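Local coordinates for protein cellobiose 2-epimerase (PDB 5ZHB) that catalyses the reversible epimerisation of cellobiose at C2 of its reducing-end glucose, giving the corresponding glucosyl-mannose, at residues A[277-280]-A[281-285]; A[336-339]-A[340-344]. One frame throughout, in Å; residues are numbered along the deposited sequence.

Contact 1. Residues A[277-280]-A[281-285]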
# COMPACT_ATOMS: atom_id res chain seq x y z
N ALA A 277 -11.50 0.29 13.53
CA ALA A 277 -11.42 1.74 13.44
C ALA A 277 -11.59 2.41 14.80
O ALA A 277 -10.81 3.29 15.19
CB ALA A 277 -12.40 2.24 12.41
N TYR A 278 -12.55 1.91 15.60
CA TYR A 278 -12.70 2.39 16.97
C TYR A 278 -11.44 2.13 17.77
O TYR A 278 -11.00 2.96 18.57
CB TYR A 278 -13.92 1.79 17.67
CG TYR A 278 -15.19 2.55 17.36
CD1 TYR A 278 -15.38 3.83 17.87
CD2 TYR A 278 -16.20 2.00 16.58
CE1 TYR A 278 -16.53 4.55 17.60
CE2 TYR A 278 -17.37 2.70 16.33
CZ TYR A 278 -17.53 3.98 16.84
OH TYR A 278 -18.63 4.75 16.61
N ASN A 279 -10.87 0.94 17.58
CA ASN A 279 -9.73 0.54 18.36
C ASN A 279 -8.56 1.50 18.11
O ASN A 279 -7.82 1.89 19.04
CB ASN A 279 -9.37 -0.92 18.06
CG ASN A 279 -8.36 -1.47 19.04
OD1 ASN A 279 -8.58 -1.40 20.25
ND2 ASN A 279 -7.21 -1.91 18.55
N ILE A 280 -8.34 1.83 16.83
CA ILE A 280 -7.17 2.62 16.49
C ILE A 280 -7.42 4.08 16.88
O ILE A 280 -6.48 4.76 17.28
CB ILE A 280 -6.75 2.43 15.02
CG1 ILE A 280 -6.41 0.95 14.72
CG2 ILE A 280 -5.59 3.37 14.69
CD1 ILE A 280 -5.26 0.38 15.52
N GLU A 281 -8.67 4.55 16.78
CA GLU A 281 -9.01 5.90 17.24
C GLU A 281 -8.64 6.03 18.72
O GLU A 281 -8.09 7.05 19.14
CB GLU A 281 -10.46 6.24 16.88
CG GLU A 281 -10.91 7.68 17.15
CD GLU A 281 -11.05 8.11 18.62
OE1 GLU A 281 -11.05 9.32 18.93
OE2 GLU A 281 -11.14 7.24 19.48
N LYS A 282 -8.89 4.97 19.50
CA LYS A 282 -8.68 5.02 20.94
C LYS A 282 -7.24 4.72 21.31
O LYS A 282 -6.73 5.26 22.29
CB LYS A 282 -9.57 3.99 21.66
CG LYS A 282 -9.45 3.95 23.19
CD LYS A 282 -10.12 2.74 23.82
CE LYS A 282 -11.55 2.58 23.40
NZ LYS A 282 -12.21 1.43 24.03
N LYS A 283 -6.58 3.82 20.58
CA LYS A 283 -5.29 3.33 21.05
C LYS A 283 -4.11 3.90 20.26
O LYS A 283 -3.01 3.95 20.81
CB LYS A 283 -5.36 1.80 21.02
CG LYS A 283 -6.36 1.22 22.05
CD LYS A 283 -6.35 -0.30 22.10
CE LYS A 283 -7.35 -0.88 23.06
NZ LYS A 283 -7.48 -2.31 22.77
N GLY A 284 -4.33 4.36 19.02
CA GLY A 284 -3.24 4.79 18.15
C GLY A 284 -3.04 6.31 18.10
O GLY A 284 -1.94 6.77 17.82
N VAL A 285 -4.11 7.09 18.33
CA VAL A 285 -4.05 8.53 18.21
C VAL A 285 -3.42 9.17 19.45
O VAL A 285 -3.83 8.90 20.58
CB VAL A 285 -5.47 9.06 17.96
CG1 VAL A 285 -5.52 10.58 17.98
CG2 VAL A 285 -6.01 8.51 16.65
O HOH W 1 -12.70 4.94 19.55
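Asn-279 and Lys-283 meet because their first torsions swing both side chains to the same flank of the helix: CG of Asn-279 lies anti to its own backbone N (chi1 -169°), whereas CG of Lys-283 lies anti to the carbonyl carbon (chi1 -67°). From there the lysine runs extended, crossing obliquely to the amide and laying its methylenes beside the oxygen; CD of Lys-283 is 3.1 Å from OD1 of Asn-279. The ammonium group then donates to that oxygen, with NZ of Lys-283 2.9 Å from OD1 of Asn-279. It lies in the carbonyl plane, on a lone pair, with a C=O...N angle of 140°. This i to i+4 pair is a hydrogen bond to a neutral amide rather than a salt bridge, and the buried asparagine has its oxygen satisfied by it.

On another flank, the bend of Glu-281 at chi2 brings its carboxylate to a water that donates 2.8 Å to OE2 of Glu-281 and also 2.8 Å to O of Tyr-278. That carbonyl therefore serves both the water and N of Lys-282, the latter at 3.1 Å. One residue pair further on, O of Ile-280 takes N of Gly-284 at 2.8 Å and, weakly, N of Val-285.

OH of Tyr-278 is hydrogen-bonded to OD2 of Asp-325, and NZ of Lys-283 has a second, weak bond to O of Ser-225. This part of helix 267-283 belongs to the (alpha/alpha)6 barrel characteristic of the N-acylglucosamine 2-epimerase family: Ala-277 and Ile-280 pack on helix 245-262, while Glu-281 rests against Phe-316 of helix 306-323 and Phe-328 of helix 326-343.

Contact 2. Residues A[336-339]-A[340-344]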
# COMPACT_ATOMS: atom_id res chain seq x y z
N TRP A 336 -5.08 15.81 9.74
CA TRP A 336 -4.76 16.66 8.61
C TRP A 336 -4.01 17.90 9.06
O TRP A 336 -2.99 18.27 8.46
CB TRP A 336 -6.01 17.02 7.84
CG TRP A 336 -5.74 17.90 6.66
CD1 TRP A 336 -6.37 19.07 6.38
CD2 TRP A 336 -4.81 17.67 5.58
NE1 TRP A 336 -5.89 19.60 5.21
CE2 TRP A 336 -4.95 18.76 4.68
CE3 TRP A 336 -3.89 16.66 5.26
CZ2 TRP A 336 -4.21 18.86 3.51
CZ3 TRP A 336 -3.16 16.78 4.08
CH2 TRP A 336 -3.33 17.85 3.22
N ASP A 337 -4.46 18.53 10.15
CA ASP A 337 -3.74 19.67 10.70
C ASP A 337 -2.30 19.33 11.07
O ASP A 337 -1.39 20.12 10.85
CB ASP A 337 -4.37 20.23 11.96
CG ASP A 337 -5.23 21.43 11.64
OD1 ASP A 337 -4.65 22.41 11.09
OD2 ASP A 337 -6.45 21.34 11.86
N TYR A 338 -2.12 18.19 11.73
CA TYR A 338 -0.78 17.75 12.06
C TYR A 338 0.07 17.62 10.78
O TYR A 338 1.22 18.06 10.75
CB TYR A 338 -0.80 16.41 12.79
CG TYR A 338 0.58 15.94 13.16
CD1 TYR A 338 1.16 16.26 14.38
CD2 TYR A 338 1.31 15.16 12.27
CE1 TYR A 338 2.45 15.85 14.70
CE2 TYR A 338 2.60 14.78 12.57
CZ TYR A 338 3.17 15.10 13.78
OH TYR A 338 4.43 14.66 14.00
N VAL A 339 -0.51 16.94 9.77
CA VAL A 339 0.17 16.64 8.53
C VAL A 339 0.59 17.94 7.81
O VAL A 339 1.71 18.03 7.29
CB VAL A 339 -0.68 15.76 7.59
CG1 VAL A 339 -0.12 15.69 6.18
CG2 VAL A 339 -0.81 14.34 8.14
N LYS A 340 -0.31 18.91 7.72
CA LYS A 340 0.06 20.19 7.12
C LYS A 340 1.12 20.89 7.94
O LYS A 340 2.00 21.50 7.37
CB LYS A 340 -1.10 21.17 7.01
CG LYS A 340 -2.09 20.77 5.94
CD LYS A 340 -3.13 21.87 5.82
CE LYS A 340 -3.92 22.00 7.10
NZ LYS A 340 -5.18 22.70 6.80
N THR A 341 1.07 20.78 9.28
CA THR A 341 2.01 21.49 10.12
C THR A 341 3.39 20.84 10.12
O THR A 341 4.36 21.59 10.18
CB THR A 341 1.53 21.66 11.56
OG1 THR A 341 0.29 22.32 11.38
CG2 THR A 341 2.47 22.49 12.41
N TYR A 342 3.51 19.51 10.12
CA TYR A 342 4.78 18.87 10.36
C TYR A 342 5.26 17.95 9.24
O TYR A 342 6.46 17.72 9.17
CB TYR A 342 4.71 18.05 11.65
CG TYR A 342 4.42 18.88 12.89
CD1 TYR A 342 5.39 19.71 13.43
CD2 TYR A 342 3.17 18.85 13.51
CE1 TYR A 342 5.14 20.49 14.55
CE2 TYR A 342 2.91 19.61 14.65
CZ TYR A 342 3.90 20.43 15.16
OH TYR A 342 3.69 21.19 16.27
N MET A 343 4.36 17.38 8.45
CA MET A 343 4.72 16.27 7.58
C MET A 343 4.92 16.72 6.13
O MET A 343 5.71 16.12 5.42
CB MET A 343 3.62 15.19 7.58
CG MET A 343 3.99 13.83 6.95
SD MET A 343 5.24 12.85 7.84
CE MET A 343 4.24 12.51 9.30
N ILE A 344 4.17 17.75 5.68
CA ILE A 344 4.30 18.19 4.30
C ILE A 344 5.49 19.15 4.24
O ILE A 344 5.52 20.12 4.97
CB ILE A 344 3.01 18.85 3.76
CG1 ILE A 344 1.82 17.89 3.83
CG2 ILE A 344 3.23 19.37 2.33
CD1 ILE A 344 0.55 18.39 3.16
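Lys-340 lays its aliphatic chain over one face of the Trp-336 indole, the two side chains crossing at about a right angle. CG of Lys-340 stands 3.9 Å from the centroid of the six-membered ring of Trp-336, 21° off its normal, which makes a CH-pi contact. The bend at chi3 (-64°) carries the rest of the chain past the pyrrole side, with CE of Lys-340 3.6 Å from NE1 of Trp-336. There NZ of Lys-340 forms a salt bridge with Glu-7, whose OE1 also accepts from the indole N-H. At the far end of the ring system CD1 of Ile-344 abuts CH2 of Trp-336 at 3.9 Å, and CG1 of Ile-344 rests on CG1 of Val-339.

These bumps meet where helix 326-343 of the family's (alpha/alpha)6 barrel widens into a pi-type turn: O of Val-339 accepts from N of Met-343 and N of Ile-344, each at 3.0 Å. N of Ile-344 thus makes the i to i+5 bond while its side chain lies against Val-339 and Trp-336. With an alanine at the Trp-336 position, the Lys-340 methylenes and CD1 of Ile-344 would probably face a gap, and Glu-7 would lose its indole donor.

Across the helix the Tyr-338 ring offers its face to Tyr-342. CD2 of Tyr-342 presses 3.3 Å from CE1 of Tyr-338, toward the rim, and CB of Tyr-342 also lies over that face; with the planes at 42° the pair is oblique. CE of Met-343 reaches the edge of the same phenol ring, near its plane. Nearby, O of Asp-337 is gripped from opposite faces of its plane by N and OG1 of Thr-341, the hydroxyl oxygen of Thr-341 lying 2.8 Å from O of Asp-337.

How the contacts relate
Contacts 1 and 2 each lie near the C-terminal end of a helix, 267-283 and 326-343, with centres about 19 Å apart and nearest atoms about 9 Å apart, so they do not touch. Both are partly buried, about 20 Å from the centre of the chain, and both pack on helix 306-323; contact 1 also reaches the opening residues of helix 326-343, whose closing turns form contact 2. The side chains of 277-285 meet chiefly through polar groups, those of 336-344 chiefly through rings and methylenes, with the Lys-340 charge paired to Glu-7. Contact 2 additionally borders strands 299-305 and 355-356, while contact 1 meets helix 245-262.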